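Local coordinates for protein C-domain type II peptide synthetase (Streptomyces globisporus, PDB 4ZNM) that belongs to the condensation-domain family of type II (free-standing) peptide synthetase components, with a two-lobed fold related to the CoA-dependent acyltransferases, at residues Y46-A51 against L153-T158; A159-A164 against G308-F313; S325-V330 against A454-P459. One frame throughout, in Å; residues are numbered along the deposited sequence.

Contact 1 (Y46-A51 against L153-T158); sequences YHIVGA and LIAHHT
Tyr46 meets His156 and His157, the histidine pair that opens the HHxxxD signature of condensation domains, where strand 148-156 ends beside the start of strand 47-55. The two strands form an antiparallel ladder. Ile48 pairs with Ala155 and Gly50 with Leu153, each through two backbone hydrogen bonds; Ile48 N to Ala155 O measures 2.8 Å. Past the last strand pair, His157 N still donates to Tyr46 O at 2.9 Å.

Aromatic contacts gather at this end. With CG anti to the backbone N (chi1 -173°), Tyr46 brings its ring alongside that of His157 in an offset stack, centroids 4.8 Å apart and planes at 24°. His157 CB adds a CH-pi contact over the phenol face, 3.4 Å from Tyr46 CE2. Ile48 CB lies over one face of the His157 imidazole, whose ND1 bonds to Ala160 O. Tyr46 O sits over the centre of the His156 ring, 3.1 Å above its plane; the His156 nitrogens are engaged elsewhere, NE2 with Gly43 O and ND1 with Thr158 OG1.

Apolar contacts follow the strands. Ile154 CD1 lies over a face of the His47 ring, 3.7 Å from its centroid, while Thr127 O and Ser404 OG hold the nitrogens of that ring. Val49 and Ile154 lie side by side facing helix 110-125, and Ile48 and Ala155 face Met165 of helix 162-180. Water 1 sits over the other face of the His157 ring, 2.7 Å from both Tyr46 OH and His157 O, and donates to that carbonyl.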
ATOM      1  N   TYR A  46       0.523   7.657  -9.999  1.00 22.63           N
ATOM      2  CA  TYR A  46       1.058   6.603  -9.131  1.00 22.71           C
ATOM      3  C   TYR A  46       1.466   7.258  -7.817  1.00 20.23           C
ATOM      4  O   TYR A  46       2.640   7.563  -7.556  1.00 18.85           O
ATOM      5  CB  TYR A  46       2.228   5.856  -9.792  1.00 20.19           C
ATOM      6  CG  TYR A  46       2.678   4.690  -8.999  1.00 21.91           C
ATOM      7  CD1 TYR A  46       1.890   3.543  -8.910  1.00 23.39           C
ATOM      8  CD2 TYR A  46       3.886   4.714  -8.331  1.00 26.95           C
ATOM      9  CE1 TYR A  46       2.298   2.442  -8.193  1.00 23.50           C
ATOM     10  CE2 TYR A  46       4.296   3.614  -7.580  1.00 23.46           C
ATOM     11  CZ  TYR A  46       3.500   2.487  -7.531  1.00 19.68           C
ATOM     12  OH  TYR A  46       3.882   1.396  -6.784  1.00 22.37           O
ATOM     13  N   HIS A  47       0.444   7.537  -7.005  1.00 24.24           N
ATOM     14  CA  HIS A  47       0.631   8.232  -5.756  1.00 24.39           C
ATOM     15  C   HIS A  47      -0.064   7.503  -4.621  1.00 24.33           C
ATOM     16  O   HIS A  47      -0.751   6.503  -4.826  1.00 20.60           O
ATOM     17  CB  HIS A  47       0.129   9.688  -5.848  1.00 21.43           C
ATOM     18  CG  HIS A  47      -1.221   9.841  -6.472  1.00 18.77           C
ATOM     19  ND1 HIS A  47      -2.326   9.132  -6.044  1.00 22.80           N
ATOM     20  CD2 HIS A  47      -1.643  10.630  -7.490  1.00 18.57           C
ATOM     21  CE1 HIS A  47      -3.374   9.485  -6.773  1.00 22.16           C
ATOM     22  NE2 HIS A  47      -2.990  10.403  -7.645  1.00 25.54           N
ATOM     23  N   ILE A  48       0.192   7.977  -3.412  1.00 18.85           N
ATOM     24  CA  ILE A  48      -0.429   7.413  -2.229  1.00 20.35           C
ATOM     25  C   ILE A  48      -1.016   8.595  -1.460  1.00 19.20           C
ATOM     26  O   ILE A  48      -0.371   9.644  -1.362  1.00 17.82           O
ATOM     27  CB  ILE A  48       0.602   6.588  -1.388  1.00 22.94           C
ATOM     28  CG1 ILE A  48      -0.022   6.043  -0.110  1.00 27.53           C
ATOM     29  CG2 ILE A  48       1.807   7.465  -1.023  1.00 28.43           C
ATOM     30  CD1 ILE A  48       0.949   5.046   0.645  1.00 32.05           C
ATOM     31  N   VAL A  49      -2.233   8.439  -0.941  1.00 23.36           N
ATOM     32  CA  VAL A  49      -2.918   9.540  -0.254  1.00 22.62           C
ATOM     33  C   VAL A  49      -3.277   9.069   1.125  1.00 25.17           C
ATOM     34  O   VAL A  49      -3.543   7.905   1.331  1.00 28.06           O
ATOM     35  CB  VAL A  49      -4.198  10.013  -0.981  1.00 22.71           C
ATOM     36  CG1 VAL A  49      -3.896  10.391  -2.391  1.00 26.24           C
ATOM     37  CG2 VAL A  49      -5.255   8.899  -0.931  1.00 35.66           C
ATOM     38  N   GLY A  50      -3.325   9.999   2.064  1.00 22.50           N
ATOM     39  CA  GLY A  50      -3.797   9.693   3.400  1.00 21.63           C
ATOM     40  C   GLY A  50      -4.474  10.923   3.976  1.00 21.75           C
ATOM     41  O   GLY A  50      -4.237  12.068   3.530  1.00 21.65           O
ATOM     42  N   ALA A  51      -5.340  10.671   4.938  1.00 19.97           N
ATOM     43  CA  ALA A  51      -6.090  11.740   5.594  1.00 21.61           C
ATOM     44  C   ALA A  51      -6.096  11.544   7.091  1.00 20.71           C
ATOM     45  O   ALA A  51      -6.227  10.408   7.577  1.00 23.44           O
ATOM     46  CB  ALA A  51      -7.507  11.776   5.081  1.00 22.78           C
ATOM     47  N   LEU A 153      -2.781  14.405   2.771  1.00 21.80           N
ATOM     48  CA  LEU A 153      -1.492  14.381   2.123  1.00 19.88           C
ATOM     49  C   LEU A 153      -1.473  13.450   0.912  1.00 23.93           C
ATOM     50  O   LEU A 153      -2.088  12.363   0.892  1.00 20.79           O
ATOM     51  CB  LEU A 153      -0.426  13.956   3.120  1.00 20.39           C
ATOM     52  CG  LEU A 153      -0.370  14.756   4.424  1.00 21.93           C
ATOM     53  CD1 LEU A 153       0.809  14.223   5.273  1.00 22.20           C
ATOM     54  CD2 LEU A 153      -0.238  16.256   4.134  1.00 23.99           C
ATOM     55  N   ILE A 154      -0.736  13.873  -0.095  1.00 17.50           N
ATOM     56  CA  ILE A 154      -0.521  13.059  -1.271  1.00 19.00           C
ATOM     57  C   ILE A 154       0.939  13.100  -1.646  1.00 19.08           C
ATOM     58  O   ILE A 154       1.575  14.144  -1.629  1.00 20.96           O
ATOM     59  CB  ILE A 154      -1.395  13.518  -2.419  1.00 21.85           C
ATOM     60  CG1 ILE A 154      -1.157  12.625  -3.633  1.00 24.21           C
ATOM     61  CG2 ILE A 154      -1.150  14.967  -2.709  1.00 23.01           C
ATOM     62  CD1 ILE A 154      -2.136  12.898  -4.753  1.00 21.88           C
ATOM     63  N   ALA A 155       1.463  11.927  -1.964  1.00 17.12           N
ATOM     64  CA  ALA A 155       2.870  11.779  -2.277  1.00 22.80           C
ATOM     65  C   ALA A 155       3.027  10.772  -3.389  1.00 19.55           C
ATOM     66  O   ALA A 155       2.253   9.814  -3.492  1.00 16.81           O
ATOM     67  CB  ALA A 155       3.627  11.314  -1.052  1.00 23.26           C
ATOM     68  N   HIS A 156       4.050  10.964  -4.205  1.00 18.24           N
ATOM     69  CA  HIS A 156       4.300  10.020  -5.258  1.00 21.79           C
ATOM     70  C   HIS A 156       4.748   8.703  -4.643  1.00 22.14           C
ATOM     71  O   HIS A 156       5.547   8.657  -3.706  1.00 22.15           O
ATOM     72  CB  HIS A 156       5.329  10.536  -6.254  1.00 20.98           C
ATOM     73  CG  HIS A 156       5.184   9.887  -7.589  1.00 19.56           C
ATOM     74  ND1 HIS A 156       5.774   8.680  -7.905  1.00 18.13           N
ATOM     75  CD2 HIS A 156       4.437  10.235  -8.663  1.00 18.38           C
ATOM     76  CE1 HIS A 156       5.417   8.329  -9.133  1.00 21.33           C
ATOM     77  NE2 HIS A 156       4.607   9.259  -9.612  1.00 20.32           N
ATOM     78  N   HIS A 157       4.211   7.620  -5.177  1.00 19.28           N
ATOM     79  CA  HIS A 157       4.345   6.317  -4.541  1.00 19.04           C
ATOM     80  C   HIS A 157       5.697   5.655  -4.855  1.00 20.81           C
ATOM     81  O   HIS A 157       6.030   4.593  -4.293  1.00 22.94           O
ATOM     82  CB  HIS A 157       3.136   5.488  -4.967  1.00 22.12           C
ATOM     83  CG  HIS A 157       2.892   4.255  -4.142  1.00 23.13           C
ATOM     84  ND1 HIS A 157       3.539   3.986  -2.950  1.00 26.07           N
ATOM     85  CD2 HIS A 157       2.060   3.212  -4.356  1.00 27.57           C
ATOM     86  CE1 HIS A 157       3.113   2.832  -2.470  1.00 26.76           C
ATOM     87  NE2 HIS A 157       2.217   2.340  -3.305  1.00 28.70           N
ATOM     88  N   THR A 158       6.487   6.281  -5.741  1.00 19.08           N
ATOM     89  CA  THR A 158       7.911   5.929  -5.865  1.00 21.44           C
ATOM     90  C   THR A 158       8.718   6.490  -4.696  1.00 21.94           C
ATOM     91  O   THR A 158       9.820   6.019  -4.422  1.00 21.73           O
ATOM     92  CB  THR A 158       8.566   6.466  -7.199  1.00 20.43           C
ATOM     93  OG1 THR A 158       8.410   7.895  -7.275  1.00 23.43           O
ATOM     94  CG2 THR A 158       7.976   5.798  -8.445  1.00 17.97           C
TER
HETATM   95  O   HOH W   1       5.565   1.937  -4.809  1.00 27.21           O

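Contact 2 (A159-A164 against G308-F313); sequences AADAWA and GSFINF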
ATOM      1  N   ALA A 159       8.152   7.484  -4.003  1.00 18.95           N
ATOM      2  CA  ALA A 159       8.834   8.219  -2.951  1.00 21.03           C
ATOM      3  C   ALA A 159       8.402   7.799  -1.537  1.00 20.74           C
ATOM      4  O   ALA A 159       9.113   8.056  -0.592  1.00 24.23           O
ATOM      5  CB  ALA A 159       8.579   9.721  -3.129  1.00 22.42           C
ATOM      6  N   ALA A 160       7.227   7.193  -1.397  1.00 16.68           N
ATOM      7  CA  ALA A 160       6.656   6.892  -0.087  1.00 19.20           C
ATOM      8  C   ALA A 160       5.709   5.730  -0.167  1.00 16.43           C
ATOM      9  O   ALA A 160       4.923   5.628  -1.101  1.00 19.65           O
ATOM     10  CB  ALA A 160       5.918   8.146   0.469  1.00 22.82           C
ATOM     11  N   ASP A 161       5.813   4.832   0.801  1.00 17.84           N
ATOM     12  CA  ASP A 161       4.809   3.806   1.046  1.00 19.84           C
ATOM     13  C   ASP A 161       3.941   4.147   2.293  1.00 21.79           C
ATOM     14  O   ASP A 161       4.049   5.246   2.849  1.00 20.12           O
ATOM     15  CB  ASP A 161       5.488   2.431   1.198  1.00 17.94           C
ATOM     16  CG  ASP A 161       6.599   2.398   2.293  1.00 20.20           C
ATOM     17  OD1 ASP A 161       6.620   3.261   3.211  1.00 21.51           O
ATOM     18  OD2 ASP A 161       7.437   1.447   2.241  1.00 22.65           O
ATOM     19  N   ALA A 162       3.056   3.234   2.693  1.00 18.03           N
ATOM     20  CA  ALA A 162       2.120   3.522   3.795  1.00 19.71           C
ATOM     21  C   ALA A 162       2.866   3.880   5.075  1.00 20.49           C
ATOM     22  O   ALA A 162       2.527   4.858   5.752  1.00 23.77           O
ATOM     23  CB  ALA A 162       1.177   2.362   4.023  1.00 21.51           C
ATOM     24  N   TRP A 163       3.921   3.146   5.378  1.00 21.40           N
ATOM     25  CA  TRP A 163       4.695   3.398   6.599  1.00 20.00           C
ATOM     26  C   TRP A 163       5.322   4.789   6.530  1.00 22.84           C
ATOM     27  O   TRP A 163       5.303   5.563   7.511  1.00 22.13           O
ATOM     28  CB  TRP A 163       5.765   2.301   6.791  1.00 20.62           C
ATOM     29  CG  TRP A 163       6.668   2.473   7.984  1.00 29.99           C
ATOM     30  CD1 TRP A 163       7.627   3.405   8.143  1.00 34.49           C
ATOM     31  CD2 TRP A 163       6.718   1.645   9.155  1.00 62.53           C
ATOM     32  NE1 TRP A 163       8.267   3.231   9.336  1.00 43.66           N
ATOM     33  CE2 TRP A 163       7.728   2.157   9.980  1.00 64.94           C
ATOM     34  CE3 TRP A 163       5.994   0.533   9.587  1.00 95.36           C
ATOM     35  CZ2 TRP A 163       8.046   1.594  11.213  1.00 84.25           C
ATOM     36  CZ3 TRP A 163       6.306  -0.024  10.813  1.00 99.12           C
ATOM     37  CH2 TRP A 163       7.323   0.509  11.614  1.00 96.20           C
ATOM     38  N   ALA A 164       5.817   5.146   5.353  1.00 19.09           N
ATOM     39  CA  ALA A 164       6.399   6.476   5.154  1.00 18.23           C
ATOM     40  C   ALA A 164       5.384   7.587   5.376  1.00 17.54           C
ATOM     41  O   ALA A 164       5.740   8.648   5.869  1.00 18.55           O
ATOM     42  CB  ALA A 164       7.004   6.609   3.736  1.00 25.00           C
ATOM     43  N   GLY A 308      10.543   6.678   2.226  1.00 21.96           N
ATOM     44  CA  GLY A 308      10.863   6.001   0.986  1.00 19.80           C
ATOM     45  C   GLY A 308       9.817   4.914   0.730  1.00 20.96           C
ATOM     46  O   GLY A 308       8.935   4.689   1.553  1.00 21.63           O
ATOM     47  N   SER A 309       9.913   4.227  -0.392  1.00 24.48           N
ATOM     48  CA  SER A 309       9.036   3.090  -0.656  1.00 22.26           C
ATOM     49  C   SER A 309       9.844   1.789  -0.563  1.00 23.71           C
ATOM     50  O   SER A 309      10.631   1.435  -1.444  1.00 21.20           O
ATOM     51  CB  SER A 309       8.359   3.265  -2.011  1.00 31.04           C
ATOM     52  OG  SER A 309       7.398   2.255  -2.193  1.00 39.69           O
ATOM     53  N   PHE A 310       9.612   1.076   0.533  1.00 21.49           N
ATOM     54  CA  PHE A 310      10.372  -0.107   0.917  1.00 23.06           C
ATOM     55  C   PHE A 310       9.696  -1.412   0.546  1.00 25.68           C
ATOM     56  O   PHE A 310      10.291  -2.466   0.692  1.00 24.92           O
ATOM     57  CB  PHE A 310      10.592  -0.090   2.451  1.00 21.55           C
ATOM     58  CG  PHE A 310      11.623   0.902   2.898  1.00 25.14           C
ATOM     59  CD1 PHE A 310      11.392   2.255   2.795  1.00 24.49           C
ATOM     60  CD2 PHE A 310      12.814   0.478   3.450  1.00 28.29           C
ATOM     61  CE1 PHE A 310      12.336   3.173   3.216  1.00 23.41           C
ATOM     62  CE2 PHE A 310      13.757   1.388   3.867  1.00 27.74           C
ATOM     63  CZ  PHE A 310      13.523   2.734   3.745  1.00 25.65           C
ATOM     64  N   ILE A 311       8.430  -1.368   0.143  1.00 21.78           N
ATOM     65  CA  ILE A 311       7.651  -2.595   0.092  1.00 19.90           C
ATOM     66  C   ILE A 311       8.226  -3.542  -0.969  1.00 20.45           C
ATOM     67  O   ILE A 311       8.868  -3.103  -1.930  1.00 22.66           O
ATOM     68  CB  ILE A 311       6.166  -2.315  -0.155  1.00 21.10           C
ATOM     69  CG1 ILE A 311       5.958  -1.499  -1.427  1.00 27.39           C
ATOM     70  CG2 ILE A 311       5.551  -1.636   1.089  1.00 24.07           C
ATOM     71  CD1 ILE A 311       4.469  -1.237  -1.728  1.00 32.58           C
ATOM     72  N   ASN A 312       7.991  -4.836  -0.788  1.00 24.49           N
ATOM     73  CA  ASN A 312       8.633  -5.851  -1.643  1.00 22.74           C
ATOM     74  C   ASN A 312       7.629  -6.947  -2.049  1.00 25.43           C
ATOM     75  O   ASN A 312       6.951  -7.541  -1.231  1.00 22.84           O
ATOM     76  CB  ASN A 312       9.834  -6.437  -0.919  1.00 23.52           C
ATOM     77  CG  ASN A 312      10.572  -7.466  -1.742  1.00 20.95           C
ATOM     78  OD1 ASN A 312      10.842  -7.264  -2.941  1.00 24.25           O
ATOM     79  ND2 ASN A 312      10.903  -8.579  -1.105  1.00 23.11           N
ATOM     80  N   PHE A 313       7.506  -7.125  -3.351  1.00 22.11           N
ATOM     81  CA  PHE A 313       6.655  -8.136  -3.978  1.00 21.77           C
ATOM     82  C   PHE A 313       7.168  -9.518  -3.575  1.00 23.46           C
ATOM     83  O   PHE A 313       8.341  -9.825  -3.777  1.00 25.89           O
ATOM     84  CB  PHE A 313       6.718  -7.889  -5.498  1.00 28.16           C
ATOM     85  CG  PHE A 313       5.730  -8.644  -6.333  1.00 24.48           C
ATOM     86  CD1 PHE A 313       4.503  -8.081  -6.669  1.00 34.48           C
ATOM     87  CD2 PHE A 313       6.071  -9.893  -6.862  1.00 29.13           C
ATOM     88  CE1 PHE A 313       3.617  -8.740  -7.509  1.00 29.61           C
ATOM     89  CE2 PHE A 313       5.193 -10.564  -7.697  1.00 33.61           C
ATOM     90  CZ  PHE A 313       3.962  -9.976  -8.024  1.00 34.17           C
TER
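Asp161 holds CG between its own backbone N and carbonyl carbon (chi1 55°), which sends the carboxylate across to the chain at Phe310, whose CG in turn stands opposite the carbonyl carbon (chi1 -75°) and leaves the ring edge near Asp161 OD2. Phe310 N donates to Asp161 OD2 at 2.8 Å, approaching from well above the carboxylate plane. The other oxygen faces its own helix: Ala164 N reaches Asp161 OD1 at 3.0 Å, nearly along the C-O axis, making Asp161 the N-cap of helix 162-180. Arg298 forms a salt bridge to the same OD1 and a cation-pi contact with the Phe310 ring, so one guanidinium serves both partners. Asp161 is the aspartate that closes the HHxxxD signature, and these bonds fix its carboxylate at the helix start.

Backbone and smaller side-chain contacts lie beside it. Asp161 N donates to Gly308 O at 3.2 Å. Ala164 CB packs against that same oxygen at 3.5 Å. Gly308 CA approaches Ala159 O to 3.1 Å in a CA-H...O contact. Ile311 CG2 rests 3.8 Å from Asp161 OD2, and Ser309 OG lies a similar distance from Asp161 CB.

The contact sits between the turn that links strand 148-156 to helix 162-180 and the chain entering strand 312-319, which pairs with strand 288-295. His23 of helix 22-28 touches Ser309 and Ile311, and Phe294 of strand 288-295 touches Ile311.

Contact 3 (S325-V330 against A454-P459); sequences SFREVV and ARPDAP
Arg327 and Asp457 face each other side-on, guanidinium against carboxylate, with planes 23° apart. Arg327 NE gives its hydrogen to Asp457 OD1 at 2.7 Å, and Arg327 NH2 gives one to Asp457 OD2 at 2.9 Å. Both carboxylate oxygens are met on their syn sides and lie almost exactly in the guanidinium plane, the geometry of a two-pronged salt bridge. A bend in the arginine chain (chi3 -56°) turns the NE edge toward the aspartate, and two bonds to two oxygens restrict rotation of either group.

Pro456 lies beside this pair. Its CG is 3.8 Å from Arg327 NH2, while its CB meets the edge of the Phe326 ring, 4.3 Å from Phe326 CD2. One face of that ring carries Val330 CG2 from the next turn of the helix.

The backbones join at the N-terminal end of helix 326-335. Ser325 is its N-cap, with OG accepting from Glu328 N at 3.1 Å. Arg327 N donates to Pro456 O at 2.9 Å. Water 2 accepts from Phe326 N and donates to Arg455 O, the carbonyl that opens a type I beta turn from Arg455 to Ala458. The turn thus meets the amides of Phe326 and Arg327, the first through water and the second directly.

Within the condensation domain, the contact joins the C-terminal end of the chain to a helix start far from the HHxxxD signature. The turn follows helix 435-454 and packs against the start of helix 326-335. Phe260 of helix 251-264 touches Arg327, Val330 and Pro456, while Thr271 and Ala274 of helix 268-284 pack against Phe326.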
ATOM      1  N   SER A 325     -10.120 -28.791   5.905  1.00 32.87           N
ATOM      2  CA  SER A 325     -10.844 -27.729   6.588  1.00 32.83           C
ATOM      3  C   SER A 325     -10.220 -26.395   6.292  1.00 29.69           C
ATOM      4  O   SER A 325      -9.077 -26.314   5.865  1.00 30.86           O
ATOM      5  CB  SER A 325     -10.821 -27.960   8.094  1.00 34.51           C
ATOM      6  OG  SER A 325      -9.477 -27.861   8.545  1.00 35.67           O
ATOM      7  N   PHE A 326     -10.958 -25.333   6.555  1.00 31.33           N
ATOM      8  CA  PHE A 326     -10.372 -24.018   6.483  1.00 28.25           C
ATOM      9  C   PHE A 326      -9.173 -23.939   7.431  1.00 31.50           C
ATOM     10  O   PHE A 326      -8.142 -23.361   7.101  1.00 30.80           O
ATOM     11  CB  PHE A 326     -11.404 -22.965   6.833  1.00 28.37           C
ATOM     12  CG  PHE A 326     -10.845 -21.583   6.849  1.00 27.45           C
ATOM     13  CD1 PHE A 326     -10.486 -20.974   5.665  1.00 29.64           C
ATOM     14  CD2 PHE A 326     -10.660 -20.902   8.023  1.00 31.25           C
ATOM     15  CE1 PHE A 326      -9.962 -19.722   5.649  1.00 31.07           C
ATOM     16  CE2 PHE A 326     -10.133 -19.626   8.004  1.00 34.94           C
ATOM     17  CZ  PHE A 326      -9.781 -19.049   6.805  1.00 32.15           C
ATOM     18  N   ARG A 327      -9.303 -24.520   8.623  1.00 29.43           N
ATOM     19  CA  ARG A 327      -8.210 -24.426   9.584  1.00 31.19           C
ATOM     20  C   ARG A 327      -6.908 -24.937   8.992  1.00 31.45           C
ATOM     21  O   ARG A 327      -5.837 -24.356   9.219  1.00 30.44           O
ATOM     22  CB  ARG A 327      -8.533 -25.193  10.872  1.00 34.73           C
ATOM     23  CG  ARG A 327      -7.446 -25.051  11.942  1.00 34.04           C
ATOM     24  CD  ARG A 327      -7.780 -25.801  13.197  1.00 37.26           C
ATOM     25  NE  ARG A 327      -9.071 -25.395  13.748  1.00 38.20           N
ATOM     26  CZ  ARG A 327      -9.270 -24.268  14.428  1.00 38.64           C
ATOM     27  NH1 ARG A 327      -8.267 -23.421  14.640  1.00 41.03           N
ATOM     28  NH2 ARG A 327     -10.482 -23.995  14.886  1.00 34.64           N
ATOM     29  N   GLU A 328      -6.982 -26.008   8.216  1.00 29.49           N
ATOM     30  CA  GLU A 328      -5.775 -26.544   7.587  1.00 32.81           C
ATOM     31  C   GLU A 328      -5.241 -25.590   6.509  1.00 30.57           C
ATOM     32  O   GLU A 328      -4.031 -25.472   6.332  1.00 28.63           O
ATOM     33  CB  GLU A 328      -6.045 -27.936   6.993  1.00 39.05           C
ATOM     34  CG  GLU A 328      -6.128 -29.003   8.042  1.00 44.33           C
ATOM     35  CD  GLU A 328      -6.451 -30.406   7.499  1.00 44.10           C
ATOM     36  OE1 GLU A 328      -6.289 -30.664   6.281  1.00 35.93           O
ATOM     37  OE2 GLU A 328      -6.877 -31.254   8.320  1.00 44.50           O
ATOM     38  N   VAL A 329      -6.118 -24.891   5.795  1.00 27.72           N
ATOM     39  CA  VAL A 329      -5.636 -23.886   4.829  1.00 28.51           C
ATOM     40  C   VAL A 329      -4.814 -22.813   5.565  1.00 29.95           C
ATOM     41  O   VAL A 329      -3.727 -22.415   5.112  1.00 27.76           O
ATOM     42  CB  VAL A 329      -6.785 -23.229   4.042  1.00 30.33           C
ATOM     43  CG1 VAL A 329      -6.232 -22.193   3.071  1.00 32.01           C
ATOM     44  CG2 VAL A 329      -7.552 -24.267   3.219  1.00 28.64           C
ATOM     45  N   VAL A 330      -5.330 -22.350   6.704  1.00 25.80           N
ATOM     46  CA  VAL A 330      -4.668 -21.289   7.458  1.00 28.03           C
ATOM     47  C   VAL A 330      -3.310 -21.790   7.957  1.00 29.36           C
ATOM     48  O   VAL A 330      -2.309 -21.071   7.901  1.00 27.30           O
ATOM     49  CB  VAL A 330      -5.550 -20.794   8.634  1.00 31.35           C
ATOM     50  CG1 VAL A 330      -4.858 -19.665   9.402  1.00 44.58           C
ATOM     51  CG2 VAL A 330      -6.880 -20.300   8.123  1.00 27.74           C
ATOM     52  N   ALA A 454     -16.639 -18.910  10.801  1.00 34.39           N
ATOM     53  CA  ALA A 454     -17.794 -19.485  11.500  1.00 39.42           C
ATOM     54  C   ALA A 454     -17.694 -21.012  11.609  1.00 38.34           C
ATOM     55  O   ALA A 454     -18.047 -21.577  12.639  1.00 39.19           O
ATOM     56  CB  ALA A 454     -19.087 -19.093  10.800  1.00 37.04           C
ATOM     57  N   ARG A 455     -17.225 -21.688  10.558  1.00 38.31           N
ATOM     58  CA  ARG A 455     -17.109 -23.145  10.611  1.00 41.65           C
ATOM     59  C   ARG A 455     -15.748 -23.624  10.119  1.00 40.67           C
ATOM     60  O   ARG A 455     -15.651 -24.318   9.109  1.00 39.10           O
ATOM     61  CB  ARG A 455     -18.232 -23.788   9.797  1.00 41.13           C
ATOM     62  CG  ARG A 455     -19.610 -23.699  10.453  1.00 50.33           C
ATOM     63  CD  ARG A 455     -20.757 -23.895   9.451  1.00 70.40           C
ATOM     64  NE  ARG A 455     -20.746 -22.884   8.392  1.00 82.11           N
ATOM     65  CZ  ARG A 455     -21.248 -21.655   8.510  1.00 84.90           C
ATOM     66  NH1 ARG A 455     -21.818 -21.256   9.646  1.00 81.69           N
ATOM     67  NH2 ARG A 455     -21.179 -20.813   7.484  1.00 84.68           N
ATOM     68  N   PRO A 456     -14.691 -23.272  10.856  1.00 34.14           N
ATOM     69  CA  PRO A 456     -13.306 -23.476  10.408  1.00 33.31           C
ATOM     70  C   PRO A 456     -12.873 -24.938  10.339  1.00 33.87           C
ATOM     71  O   PRO A 456     -11.862 -25.236   9.700  1.00 35.98           O
ATOM     72  CB  PRO A 456     -12.491 -22.723  11.466  1.00 34.96           C
ATOM     73  CG  PRO A 456     -13.357 -22.770  12.715  1.00 39.62           C
ATOM     74  CD  PRO A 456     -14.758 -22.615  12.175  1.00 36.98           C
ATOM     75  N   ASP A 457     -13.594 -25.835  11.002  1.00 37.60           N
ATOM     76  CA  ASP A 457     -13.170 -27.241  11.036  1.00 45.84           C
ATOM     77  C   ASP A 457     -14.067 -28.127  10.157  1.00 47.35           C
ATOM     78  O   ASP A 457     -13.852 -29.348  10.035  1.00 45.57           O
ATOM     79  CB  ASP A 457     -13.126 -27.736  12.485  1.00 47.93           C
ATOM     80  CG  ASP A 457     -12.028 -27.039  13.306  1.00 49.50           C
ATOM     81  OD1 ASP A 457     -10.836 -27.394  13.145  1.00 52.43           O
ATOM     82  OD2 ASP A 457     -12.342 -26.113  14.086  1.00 46.53           O
ATOM     83  N   ALA A 458     -15.037 -27.493   9.501  1.00 47.39           N
ATOM     84  CA  ALA A 458     -15.892 -28.178   8.537  1.00 46.73           C
ATOM     85  C   ALA A 458     -15.149 -28.441   7.225  1.00 52.80           C
ATOM     86  O   ALA A 458     -14.200 -27.739   6.911  1.00 56.54           O
ATOM     87  CB  ALA A 458     -17.128 -27.355   8.269  1.00 39.77           C
ATOM     88  N   PRO A 459     -15.605 -29.433   6.432  1.00 70.94           N
ATOM     89  CA  PRO A 459     -14.950 -29.749   5.149  1.00 68.75           C
ATOM     90  C   PRO A 459     -14.993 -28.603   4.155  1.00 72.28           C
ATOM     91  O   PRO A 459     -16.064 -28.039   3.942  1.00 71.41           O
ATOM     92  CB  PRO A 459     -15.761 -30.922   4.612  1.00 64.72           C
ATOM     93  CG  PRO A 459     -16.562 -31.430   5.776  1.00 63.06           C
ATOM     94  CD  PRO A 459     -16.808 -30.254   6.646  1.00 64.49           C
TER
HETATM   95  O   HOH W   2     -13.899 -25.222   6.927  1.00 41.36           O

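In the fold
From the N terminus, contact 1 closes a loop of about a hundred residues, joining strands 47-55 and 148-156 at the middle of the six-stranded sheet. The chain passes directly from its second segment into contact 2, which closes a longer loop by bringing 308-313 back to the start of helix 162-180. Strand 312-319 then leads to helix 326-335, where contact 3 closes a third loop against the chain's C-terminal end. The three neither nest nor cross. Contacts 1 and 2 touch, Ile48 packing against 160-162, whereas contact 3 lies apart, its centre about 34 Å from that of contact 2, among the helices of the later half.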